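PDB 6OW4: oxidoreductase, short chain dehydrogenase/reductase family protein from Bifidobacterium adolescentis L2-32, which acts as an NADH-dependent 20beta-hydroxysteroid dehydrogenase, a tetrameric short-chain dehydrogenase/reductase built on a Rossmann fold. Local coordinates for residues M39-G48 with L119-A129; A62-L73 with F91-D101. All blocks are in the same frame, centred on the assembly; numbering follows the deposited sequence.

In the fold
Both contacts lie in the single parallel sheet of the Rossmann fold, whose strand order here is 3-2-1-4-5-6-7. Interaction 1 joins strand 42-47 to strand 124-127 at the middle of the sheet, only 4° apart; it is largely buried, and apolar side chains, three phenylalanines among them, line both faces. Interaction 2 joins strand 66-72 to strand 96-99, the outermost on that side within the chain, at 30°. It is partly buried and mostly aliphatic; strand 96-99 is weakly bonded, its donors tilted from the carbonyl planes. Strands 42-47 and 66-72 are neighbours, so the two contacts join directly, and interaction 2 is nested in the chain loop that interaction 1 closes. Both end at NAD.

Interaction 1 (M39-G48 with L119-A129). With NAD (nicotinamide-adenine-dinucleotide), chain N.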
loop_
_atom_site.group_PDB
_atom_site.type_symbol
_atom_site.label_atom_id
_atom_site.label_comp_id
_atom_site.label_asym_id
_atom_site.label_seq_id
_atom_site.Cartn_x
_atom_site.Cartn_y
_atom_site.Cartn_z
ATOM N N MET F 39 28.815 13.314 -3.949
ATOM C CA MET F 39 28.927 12.983 -2.505
ATOM C C MET F 39 30.272 13.504 -1.981
ATOM O O MET F 39 30.822 12.894 -1.044
ATOM C CB MET F 39 28.819 11.471 -2.281
ATOM C CG MET F 39 27.467 10.886 -2.659
ATOM S SD MET F 39 26.119 11.420 -1.563
ATOM C CE MET F 39 26.631 10.690 -0.009
ATOM N N ARG F 40 30.766 14.603 -2.560
ATOM C CA ARG F 40 32.063 15.232 -2.194
ATOM C C ARG F 40 31.906 15.951 -0.852
ATOM O O ARG F 40 30.857 16.592 -0.641
ATOM C CB ARG F 40 32.536 16.186 -3.294
ATOM C CG ARG F 40 32.897 15.487 -4.597
ATOM C CD ARG F 40 34.017 16.178 -5.352
ATOM N NE ARG F 40 34.383 15.447 -6.559
ATOM C CZ ARG F 40 35.082 14.313 -6.590
ATOM N NH1 ARG F 40 35.511 13.749 -5.471
ATOM N NH2 ARG F 40 35.351 13.742 -7.752
ATOM N N GLY F 41 32.913 15.825 0.019
ATOM C CA GLY F 41 32.936 16.414 1.371
ATOM C C GLY F 41 31.943 15.744 2.307
ATOM O O GLY F 41 31.569 16.386 3.309
ATOM N N ARG F 42 31.542 14.501 2.007
ATOM C CA ARG F 42 30.566 13.722 2.818
ATOM C C ARG F 42 31.225 12.428 3.304
ATOM O O ARG F 42 32.131 11.928 2.606
ATOM C CB ARG F 42 29.299 13.425 2.010
ATOM C CG ARG F 42 28.359 14.615 1.882
ATOM C CD ARG F 42 27.004 14.250 1.303
ATOM N NE ARG F 42 26.219 13.396 2.188
ATOM C CZ ARG F 42 24.936 13.085 2.012
ATOM N NH1 ARG F 42 24.264 13.558 0.975
ATOM N NH2 ARG F 42 24.326 12.294 2.878
ATOM N N LYS F 43 30.775 11.930 4.456
ATOM C CA LYS F 43 31.335 10.738 5.143
ATOM C C LYS F 43 30.176 9.879 5.659
ATOM O O LYS F 43 29.148 10.455 6.061
ATOM C CB LYS F 43 32.254 11.180 6.285
ATOM C CG LYS F 43 33.233 12.289 5.927
ATOM C CD LYS F 43 34.147 12.673 7.061
ATOM C CE LYS F 43 35.092 13.795 6.694
ATOM N NZ LYS F 43 35.673 14.428 7.902
ATOM N N GLY F 44 30.346 8.556 5.641
ATOM C CA GLY F 44 29.318 7.593 6.071
ATOM C C GLY F 44 29.857 6.177 6.080
ATOM O O GLY F 44 31.052 6.006 5.785
ATOM N N PHE F 45 29.009 5.199 6.400
ATOM C CA PHE F 45 29.392 3.767 6.482
ATOM C C PHE F 45 28.342 2.898 5.782
ATOM O O PHE F 45 27.191 3.337 5.597
ATOM C CB PHE F 45 29.612 3.355 7.940
ATOM C CG PHE F 45 28.378 3.325 8.805
ATOM C CD1 PHE F 45 27.980 4.445 9.520
ATOM C CD2 PHE F 45 27.630 2.164 8.927
ATOM C CE1 PHE F 45 26.851 4.408 10.324
ATOM C CE2 PHE F 45 26.502 2.129 9.732
ATOM C CZ PHE F 45 26.114 3.250 10.430
ATOM N N VAL F 46 28.766 1.693 5.396
ATOM C CA VAL F 46 27.943 0.661 4.703
ATOM C C VAL F 46 28.116 -0.658 5.461
ATOM O O VAL F 46 29.271 -1.096 5.611
ATOM C CB VAL F 46 28.358 0.515 3.226
ATOM C CG1 VAL F 46 27.594 -0.606 2.537
ATOM C CG2 VAL F 46 28.209 1.823 2.461
ATOM N N THR F 47 27.013 -1.254 5.922
ATOM C CA THR F 47 26.997 -2.554 6.646
ATOM C C THR F 47 26.793 -3.668 5.617
ATOM O O THR F 47 26.243 -3.371 4.541
ATOM C CB THR F 47 25.932 -2.578 7.749
ATOM O OG1 THR F 47 24.653 -2.772 7.147
ATOM C CG2 THR F 47 25.924 -1.316 8.583
ATOM N N GLY F 48 27.232 -4.887 5.934
ATOM C CA GLY F 48 27.268 -6.020 4.991
ATOM C C GLY F 48 28.096 -5.683 3.760
ATOM O O GLY F 48 27.724 -6.136 2.660
ATOM N N LEU F 119 36.942 8.259 10.967
ATOM C CA LEU F 119 36.299 8.819 9.745
ATOM C C LEU F 119 36.087 10.331 9.908
ATOM O O LEU F 119 36.441 11.077 8.972
ATOM C CB LEU F 119 34.973 8.090 9.500
ATOM C CG LEU F 119 34.613 7.826 8.039
ATOM C CD1 LEU F 119 35.655 6.946 7.363
ATOM C CD2 LEU F 119 33.239 7.183 7.936
ATOM N N GLY F 120 35.525 10.756 11.044
ATOM C CA GLY F 120 35.257 12.172 11.364
ATOM C C GLY F 120 33.814 12.387 11.785
ATOM O O GLY F 120 33.597 12.956 12.871
ATOM N N THR F 121 32.863 11.950 10.952
ATOM C CA THR F 121 31.399 12.042 11.203
ATOM C C THR F 121 30.654 11.065 10.285
ATOM O O THR F 121 31.325 10.330 9.531
ATOM C CB THR F 121 30.889 13.478 11.017
ATOM O OG1 THR F 121 29.521 13.513 11.425
ATOM C CG2 THR F 121 31.008 13.979 9.592
ATOM N N VAL F 122 29.319 11.072 10.359
ATOM C CA VAL F 122 28.406 10.225 9.535
ATOM C C VAL F 122 27.326 11.132 8.932
ATOM O O VAL F 122 26.449 11.590 9.690
ATOM C CB VAL F 122 27.808 9.079 10.376
ATOM C CG1 VAL F 122 26.675 8.358 9.660
ATOM C CG2 VAL F 122 28.878 8.084 10.800
ATOM N N ASP F 123 27.420 11.393 7.622
ATOM C CA ASP F 123 26.421 12.142 6.811
ATOM C C ASP F 123 25.385 11.161 6.252
ATOM O O ASP F 123 24.228 11.572 6.070
ATOM C CB ASP F 123 27.081 12.901 5.657
ATOM C CG ASP F 123 28.051 13.984 6.097
ATOM O OD1 ASP F 123 27.581 15.025 6.597
ATOM O OD2 ASP F 123 29.270 13.776 5.938
ATOM N N PHE F 124 25.792 9.922 5.965
ATOM C CA PHE F 124 24.914 8.851 5.427
ATOM C C PHE F 124 25.262 7.509 6.078
ATOM O O PHE F 124 26.395 7.341 6.563
ATOM C CB PHE F 124 25.056 8.757 3.907
ATOM C CG PHE F 124 26.426 8.334 3.443
ATOM C CD1 PHE F 124 26.736 6.992 3.274
ATOM C CD2 PHE F 124 27.411 9.275 3.191
ATOM C CE1 PHE F 124 28.000 6.604 2.857
ATOM C CE2 PHE F 124 28.673 8.885 2.770
ATOM C CZ PHE F 124 28.966 7.551 2.603
ATOM N N ALA F 125 24.306 6.581 6.070
ATOM C CA ALA F 125 24.465 5.188 6.544
ATOM C C ALA F 125 23.634 4.264 5.652
ATOM O O ALA F 125 22.418 4.502 5.527
ATOM C CB ALA F 125 24.059 5.083 7.993
ATOM N N PHE F 126 24.280 3.274 5.033
ATOM C CA PHE F 126 23.619 2.193 4.260
ATOM C C PHE F 126 23.590 0.933 5.130
ATOM O O PHE F 126 24.596 0.200 5.184
ATOM C CB PHE F 126 24.313 1.976 2.912
ATOM C CG PHE F 126 23.651 0.955 2.022
ATOM C CD1 PHE F 126 22.269 0.820 1.988
ATOM C CD2 PHE F 126 24.408 0.135 1.199
ATOM C CE1 PHE F 126 21.667 -0.120 1.166
ATOM C CE2 PHE F 126 23.804 -0.801 0.375
ATOM C CZ PHE F 126 22.435 -0.928 0.361
ATOM N N LEU F 127 22.456 0.709 5.795
ATOM C CA LEU F 127 22.260 -0.359 6.810
ATOM C C LEU F 127 21.761 -1.614 6.084
ATOM O O LEU F 127 20.550 -1.905 6.132
ATOM C CB LEU F 127 21.284 0.165 7.867
ATOM C CG LEU F 127 21.639 1.550 8.410
ATOM C CD1 LEU F 127 20.407 2.285 8.904
ATOM C CD2 LEU F 127 22.687 1.453 9.504
ATOM N N ASN F 128 22.696 -2.307 5.431
ATOM C CA ASN F 128 22.450 -3.348 4.398
ATOM C C ASN F 128 22.585 -4.750 5.011
ATOM O O ASN F 128 21.944 -5.679 4.486
ATOM C CB ASN F 128 23.392 -3.137 3.209
ATOM C CG ASN F 128 23.368 -4.270 2.206
ATOM O OD1 ASN F 128 22.383 -4.448 1.494
ATOM N ND2 ASN F 128 24.453 -5.026 2.135
ATOM N N ALA F 129 23.385 -4.904 6.071
ATOM C CA ALA F 129 23.614 -6.194 6.766
ATOM C C ALA F 129 22.276 -6.915 6.968
ATOM O O ALA F 129 21.344 -6.300 7.524
ATOM C CB ALA F 129 24.316 -5.967 8.082
HETATM P PA NAD N . 25.192 -11.198 1.275
HETATM O O1A NAD N . 24.827 -12.372 2.124
HETATM O O2A NAD N . 26.622 -11.364 0.742
HETATM O O5B NAD N . 25.112 -9.838 2.097
HETATM C C5B NAD N . 24.773 -9.842 3.484
HETATM C C4B NAD N . 25.993 -9.285 4.272
HETATM O O4B NAD N . 25.493 -8.941 5.715
HETATM C C3B NAD N . 26.930 -10.131 4.381
HETATM O O3B NAD N . 28.228 -9.573 3.962
HETATM C C2B NAD N . 27.015 -10.546 5.989
HETATM O O2B NAD N . 28.396 -10.827 6.363
HETATM C C1B NAD N . 26.559 -9.548 6.634
HETATM N N9A NAD N . 25.931 -10.023 7.909
HETATM C C8A NAD N . 24.989 -10.919 8.285
HETATM N N7A NAD N . 24.887 -10.881 9.638
HETATM C C5A NAD N . 25.765 -9.965 10.094
HETATM C C6A NAD N . 26.062 -9.537 11.396
HETATM N N6A NAD N . 25.602 -9.860 12.707
HETATM N N1A NAD N . 27.001 -8.583 11.594
HETATM C C2A NAD N . 27.667 -8.032 10.525
HETATM N N3A NAD N . 27.375 -8.455 9.234
HETATM C C4A NAD N . 26.421 -9.423 9.030
HETATM O O3 NAD N . 24.139 -11.114 0.012
HETATM P PN NAD N . 23.467 -9.743 -0.504
HETATM O O1N NAD N . 22.649 -10.049 -1.727
HETATM O O2N NAD N . 24.567 -8.739 -0.849
HETATM O O5D NAD N . 22.497 -9.179 0.631
HETATM C C5D NAD N . 22.673 -7.875 1.166
HETATM C C4D NAD N . 21.327 -7.376 1.753
HETATM O O4D NAD N . 20.441 -7.277 0.800
HETATM C C3D NAD N . 20.771 -8.367 2.759
HETATM O O3D NAD N . 20.300 -7.698 3.858
HETATM C C2D NAD N . 19.608 -9.074 2.001
HETATM O O2D NAD N . 18.620 -9.549 3.009
HETATM C C1D NAD N . 19.146 -8.153 1.226
HETATM N N1N NAD N . 18.491 -8.643 0.008
HETATM C C2N NAD N . 19.227 -9.252 -0.999
HETATM C C3N NAD N . 18.590 -9.714 -2.162
HETATM C C7N NAD N . 19.395 -10.405 -3.290
HETATM O O7N NAD N . 18.853 -11.238 -3.993
HETATM N N7N NAD N . 20.759 -10.080 -3.525
HETATM C C4N NAD N . 17.225 -9.555 -2.306
HETATM C C5N NAD N . 16.486 -8.943 -1.307
HETATM C C6N NAD N . 17.131 -8.480 -0.151
HETATM O O HOH W 1 25.756 -7.236 0.993
#
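The two central parallel strands of the Rossmann sheet, 42-47 and 124-127, meet here side by side, their directions 4° apart. In mid-strand the backbone ladder is nearly straight: Phe126 N donates to Phe45 O (3.0 Å) and Thr47 N to Phe126 O (2.9 Å). Where strand 124-127 begins, the carboxylate of Asp123 takes Lys43 N on the anti lone pair of OD2 (2.8 Å), adding a side-chain acceptor beside the ladder.

Gly44 suits its place because the Phe124 ring lies flat over it, with Gly44 CA 3.5 Å from the ring centroid in a CH-pi contact; a CB would strike Phe124 O. The ring leans over strand 42-47 because its CG sits between the backbone N and the carbonyl carbon (chi1 65°). Met39 CE meets the same ring at CD2 (3.6 Å). On the other face of the sheet Phe45 receives Ala125 CB over its ring, while Val122 CG2 comes in at the edge and Leu127 CD2 approaches obliquely. Helix 142-170 packs on this face; helix 52-63 lies over Val46, Phe124 and Phe126.

At the C-terminal ends, Thr47 OG1 accepts a straight bond from Ala129 N (2.7 Å) and a weak, bent one from Asn128 N. The turn that Thr47 OG1 holds presents Asn128 O to NAD O3D (2.7 Å), while Asn128 OD1 bonds Thr179. A water accepting from Asn128 ND2 (2.8 Å) lies within hydrogen-bonding distance of Gly48 O and NAD O2N. Cofactor binding at the C-terminal edge of a parallel sheet is the hallmark of the Rossmann fold.

Interaction 2 (A62-L73 with F91-D101); sequences AQAGADVALVDL and FGTNVIALTCD. With NAD (nicotinamide-adenine-dinucleotide), chain N.
Asp72 takes Cys100 N on its backbone O (3.0 Å), and its carboxylate, with CG swung away from the backbone N (chi1 -151°), grips the adenine ribose of NAD: O2B donates to OD1 and O3B to OD2, each at 2.5 Å. Leu73 N also bonds Asp72 OD1 (2.6 Å) and Ala50 N bonds OD2, fixing the carboxylate. A leucine at Asp72 would probably leave both ribose hydroxyls and these two N-H groups without their acceptors.

Back along the strands, Leu70 N to Ile96 O and Leu98 N to Leu70 O form the parallel ladder, with Ile96 N to Val68 O and Val68 N to Asn94 O as weak rungs; Asn94 N makes a weak side-chain bond to Asp67 OD1.

Val95 CG1 nestles among the branches of Leu70 (3.9 Å from CG), and the single methyl of Ala69 meets Ile96 CG1 and Leu98 CD1. Gln63 CB lies over one face of the Phe91 ring, 4.1 Å from its centroid; the Gln63 amide hydrogen-bonds Tyr31 O and Ile33 N of the second subunit. Leu73 CD2 touches adenine N1A (3.3 Å). An acidic residue bonded to both ribose hydroxyls is consistent with preference for NADH, since a 2'-phosphate would probably be repelled.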
loop_
_atom_site.group_PDB
_atom_site.type_symbol
_atom_site.label_atom_id
_atom_site.label_comp_id
_atom_site.label_asym_id
_atom_site.label_seq_id
_atom_site.Cartn_x
_atom_site.Cartn_y
_atom_site.Cartn_z
ATOM N N ALA F 62 31.903 6.089 -2.995
ATOM C CA ALA F 62 33.331 6.487 -3.028
ATOM C C ALA F 62 33.630 7.262 -4.318
ATOM O O ALA F 62 34.336 8.289 -4.241
ATOM C CB ALA F 62 34.217 5.272 -2.901
ATOM N N GLN F 63 33.103 6.792 -5.455
ATOM C CA GLN F 63 33.339 7.386 -6.799
ATOM C C GLN F 63 32.641 8.747 -6.898
ATOM O O GLN F 63 33.182 9.632 -7.589
ATOM C CB GLN F 63 32.854 6.442 -7.901
ATOM C CG GLN F 63 33.415 6.788 -9.271
ATOM C CD GLN F 63 33.211 5.672 -10.262
ATOM O OE1 GLN F 63 32.247 4.913 -10.182
ATOM N NE2 GLN F 63 34.126 5.564 -11.212
ATOM N N ALA F 64 31.486 8.902 -6.240
ATOM C CA ALA F 64 30.770 10.189 -6.069
ATOM C C ALA F 64 31.603 11.132 -5.189
ATOM O O ALA F 64 31.351 12.351 -5.237
ATOM C CB ALA F 64 29.401 9.950 -5.481
ATOM N N GLY F 65 32.533 10.576 -4.398
ATOM C CA GLY F 65 33.577 11.315 -3.660
ATOM C C GLY F 65 33.311 11.358 -2.165
ATOM O O GLY F 65 33.542 12.425 -1.566
ATOM N N ALA F 66 32.869 10.239 -1.576
ATOM C CA ALA F 66 32.483 10.120 -0.150
ATOM C C ALA F 66 33.453 9.191 0.589
ATOM O O ALA F 66 33.854 8.166 0.006
ATOM C CB ALA F 66 31.069 9.607 -0.037
ATOM N N ASP F 67 33.798 9.539 1.832
ATOM C CA ASP F 67 34.528 8.647 2.774
ATOM C C ASP F 67 33.555 7.557 3.237
ATOM O O ASP F 67 32.472 7.915 3.742
ATOM C CB ASP F 67 35.110 9.432 3.953
ATOM C CG ASP F 67 36.081 10.529 3.550
ATOM O OD1 ASP F 67 36.613 10.461 2.422
ATOM O OD2 ASP F 67 36.300 11.445 4.369
ATOM N N VAL F 68 33.921 6.283 3.056
ATOM C CA VAL F 68 33.043 5.108 3.339
ATOM C C VAL F 68 33.785 4.138 4.267
ATOM O O VAL F 68 34.851 3.632 3.869
ATOM C CB VAL F 68 32.593 4.407 2.042
ATOM C CG1 VAL F 68 31.417 3.474 2.292
ATOM C CG2 VAL F 68 32.256 5.401 0.941
ATOM N N ALA F 69 33.234 3.892 5.459
ATOM C CA ALA F 69 33.655 2.808 6.374
ATOM C C ALA F 69 32.949 1.517 5.946
ATOM O O ALA F 69 31.705 1.505 5.949
ATOM C CB ALA F 69 33.336 3.170 7.801
ATOM N N LEU F 70 33.716 0.492 5.563
ATOM C CA LEU F 70 33.194 -0.829 5.120
ATOM C C LEU F 70 33.008 -1.715 6.357
ATOM O O LEU F 70 34.023 -2.153 6.932
ATOM C CB LEU F 70 34.167 -1.456 4.115
ATOM C CG LEU F 70 34.563 -0.574 2.931
ATOM C CD1 LEU F 70 35.460 -1.337 1.969
ATOM C CD2 LEU F 70 33.339 -0.039 2.202
ATOM N N VAL F 71 31.753 -1.949 6.750
ATOM C CA VAL F 71 31.375 -2.659 8.006
ATOM C C VAL F 71 30.832 -4.047 7.650
ATOM O O VAL F 71 29.921 -4.130 6.805
ATOM C CB VAL F 71 30.357 -1.837 8.823
ATOM C CG1 VAL F 71 29.960 -2.544 10.111
ATOM C CG2 VAL F 71 30.874 -0.435 9.115
ATOM N N ASP F 72 31.390 -5.090 8.270
ATOM C CA ASP F 72 30.920 -6.497 8.155
ATOM C C ASP F 72 31.493 -7.300 9.332
ATOM O O ASP F 72 32.110 -6.683 10.226
ATOM C CB ASP F 72 31.286 -7.090 6.790
ATOM C CG ASP F 72 30.317 -8.158 6.305
ATOM O OD1 ASP F 72 30.098 -9.129 7.053
ATOM O OD2 ASP F 72 29.780 -8.005 5.193
ATOM N N LEU F 73 31.291 -8.620 9.334
ATOM C CA LEU F 73 31.674 -9.534 10.444
ATOM C C LEU F 73 33.184 -9.490 10.666
ATOM O O LEU F 73 33.947 -9.245 9.733
ATOM C CB LEU F 73 31.211 -10.954 10.104
ATOM C CG LEU F 73 29.702 -11.183 10.148
ATOM C CD1 LEU F 73 29.339 -12.523 9.528
ATOM C CD2 LEU F 73 29.181 -11.099 11.575
ATOM N N PHE F 91 39.432 5.697 -6.480
ATOM C CA PHE F 91 38.584 6.921 -6.441
ATOM C C PHE F 91 39.188 7.981 -5.510
ATOM O O PHE F 91 38.507 8.994 -5.260
ATOM C CB PHE F 91 37.161 6.544 -6.023
ATOM C CG PHE F 91 36.636 5.308 -6.708
ATOM C CD1 PHE F 91 36.591 5.232 -8.091
ATOM C CD2 PHE F 91 36.202 4.215 -5.972
ATOM C CE1 PHE F 91 36.117 4.093 -8.726
ATOM C CE2 PHE F 91 35.726 3.077 -6.607
ATOM C CZ PHE F 91 35.685 3.019 -7.982
ATOM N N GLY F 92 40.422 7.768 -5.035
ATOM C CA GLY F 92 41.176 8.725 -4.199
ATOM C C GLY F 92 40.343 9.255 -3.046
ATOM O O GLY F 92 40.200 10.488 -2.945
ATOM N N THR F 93 39.806 8.358 -2.212
ATOM C CA THR F 93 38.923 8.690 -1.060
ATOM C C THR F 93 39.359 7.906 0.182
ATOM O O THR F 93 40.011 6.856 0.021
ATOM C CB THR F 93 37.454 8.387 -1.377
ATOM O OG1 THR F 93 37.234 8.561 -2.777
ATOM C CG2 THR F 93 36.504 9.270 -0.601
ATOM N N ASN F 94 38.997 8.401 1.371
ATOM C CA ASN F 94 39.257 7.727 2.672
ATOM C C ASN F 94 38.205 6.628 2.869
ATOM O O ASN F 94 37.193 6.883 3.558
ATOM C CB ASN F 94 39.290 8.720 3.838
ATOM C CG ASN F 94 39.635 8.068 5.162
ATOM O OD1 ASN F 94 40.383 7.094 5.205
ATOM N ND2 ASN F 94 39.092 8.596 6.246
ATOM N N VAL F 95 38.438 5.459 2.263
ATOM C CA VAL F 95 37.601 4.233 2.422
ATOM C C VAL F 95 38.315 3.307 3.413
ATOM O O VAL F 95 39.315 2.678 3.016
ATOM C CB VAL F 95 37.340 3.540 1.070
ATOM C CG1 VAL F 95 36.371 2.374 1.207
ATOM C CG2 VAL F 95 36.843 4.520 0.017
ATOM N N ILE F 96 37.832 3.254 4.659
ATOM C CA ILE F 96 38.423 2.449 5.772
ATOM C C ILE F 96 37.606 1.163 5.943
ATOM O O ILE F 96 36.561 1.026 5.278
ATOM C CB ILE F 96 38.492 3.271 7.077
ATOM C CG1 ILE F 96 37.106 3.522 7.684
ATOM C CG2 ILE F 96 39.252 4.570 6.850
ATOM C CD1 ILE F 96 37.140 4.011 9.115
ATOM N N ALA F 97 38.076 0.263 6.811
ATOM C CA ALA F 97 37.420 -1.016 7.171
ATOM C C ALA F 97 37.232 -1.080 8.691
ATOM O O ALA F 97 38.220 -0.856 9.419
ATOM C CB ALA F 97 38.244 -2.176 6.671
ATOM N N LEU F 98 36.005 -1.362 9.140
ATOM C CA LEU F 98 35.642 -1.531 10.574
ATOM C C LEU F 98 34.739 -2.759 10.716
ATOM O O LEU F 98 33.631 -2.739 10.158
ATOM C CB LEU F 98 34.928 -0.269 11.068
ATOM C CG LEU F 98 35.783 0.995 11.137
ATOM C CD1 LEU F 98 34.914 2.220 11.375
ATOM C CD2 LEU F 98 36.849 0.880 12.218
ATOM N N THR F 99 35.206 -3.784 11.434
ATOM C CA THR F 99 34.433 -5.014 11.743
ATOM C C THR F 99 33.479 -4.724 12.906
ATOM O O THR F 99 33.896 -4.022 13.848
ATOM C CB THR F 99 35.363 -6.191 12.057
ATOM O OG1 THR F 99 36.214 -5.812 13.141
ATOM C CG2 THR F 99 36.201 -6.613 10.871
ATOM N N CYS F 100 32.251 -5.240 12.834
ATOM C CA CYS F 100 31.238 -5.150 13.919
ATOM C C CYS F 100 30.120 -6.170 13.682
ATOM O O CYS F 100 29.355 -6.001 12.715
ATOM C CB CYS F 100 30.652 -3.748 14.015
ATOM S SG CYS F 100 29.230 -3.641 15.134
ATOM N N ASP F 101 30.043 -7.192 14.537
ATOM C CA ASP F 101 28.859 -8.081 14.664
ATOM C C ASP F 101 27.706 -7.231 15.213
ATOM O O ASP F 101 27.807 -6.772 16.366
ATOM C CB ASP F 101 29.184 -9.298 15.533
ATOM C CG ASP F 101 27.980 -10.163 15.860
ATOM O OD1 ASP F 101 27.215 -9.777 16.764
ATOM O OD2 ASP F 101 27.819 -11.214 15.210
HETATM P PA NAD N . 25.192 -11.198 1.275
HETATM O O1A NAD N . 24.827 -12.372 2.124
HETATM O O2A NAD N . 26.622 -11.364 0.742
HETATM O O5B NAD N . 25.112 -9.838 2.097
HETATM C C5B NAD N . 24.773 -9.842 3.484
HETATM C C4B NAD N . 25.993 -9.285 4.272
HETATM O O4B NAD N . 25.493 -8.941 5.715
HETATM C C3B NAD N . 26.930 -10.131 4.381
HETATM O O3B NAD N . 28.228 -9.573 3.962
HETATM C C2B NAD N . 27.015 -10.546 5.989
HETATM O O2B NAD N . 28.396 -10.827 6.363
HETATM C C1B NAD N . 26.559 -9.548 6.634
HETATM N N9A NAD N . 25.931 -10.023 7.909
HETATM C C8A NAD N . 24.989 -10.919 8.285
HETATM N N7A NAD N . 24.887 -10.881 9.638
HETATM C C5A NAD N . 25.765 -9.965 10.094
HETATM C C6A NAD N . 26.062 -9.537 11.396
HETATM N N6A NAD N . 25.602 -9.860 12.707
HETATM N N1A NAD N . 27.001 -8.583 11.594
HETATM C C2A NAD N . 27.667 -8.032 10.525
HETATM N N3A NAD N . 27.375 -8.455 9.234
HETATM C C4A NAD N . 26.421 -9.423 9.030
HETATM O O3 NAD N . 24.139 -11.114 0.012
HETATM P PN NAD N . 23.467 -9.743 -0.504
HETATM O O1N NAD N . 22.649 -10.049 -1.727
HETATM O O2N NAD N . 24.567 -8.739 -0.849
HETATM O O5D NAD N . 22.497 -9.179 0.631
HETATM C C5D NAD N . 22.673 -7.875 1.166
HETATM C C4D NAD N . 21.327 -7.376 1.753
HETATM O O4D NAD N . 20.441 -7.277 0.800
HETATM C C3D NAD N . 20.771 -8.367 2.759
HETATM O O3D NAD N . 20.300 -7.698 3.858
HETATM C C2D NAD N . 19.608 -9.074 2.001
HETATM O O2D NAD N . 18.620 -9.549 3.009
HETATM C C1D NAD N . 19.146 -8.153 1.226
HETATM N N1N NAD N . 18.491 -8.643 0.008
HETATM C C2N NAD N . 19.227 -9.252 -0.999
HETATM C C3N NAD N . 18.590 -9.714 -2.162
HETATM C C7N NAD N . 19.395 -10.405 -3.290
HETATM O O7N NAD N . 18.853 -11.238 -3.993
HETATM N N7N NAD N . 20.759 -10.080 -3.525
HETATM C C4N NAD N . 17.225 -9.555 -2.306
HETATM C C5N NAD N . 16.486 -8.943 -1.307
HETATM C C6N NAD N . 17.131 -8.480 -0.151
#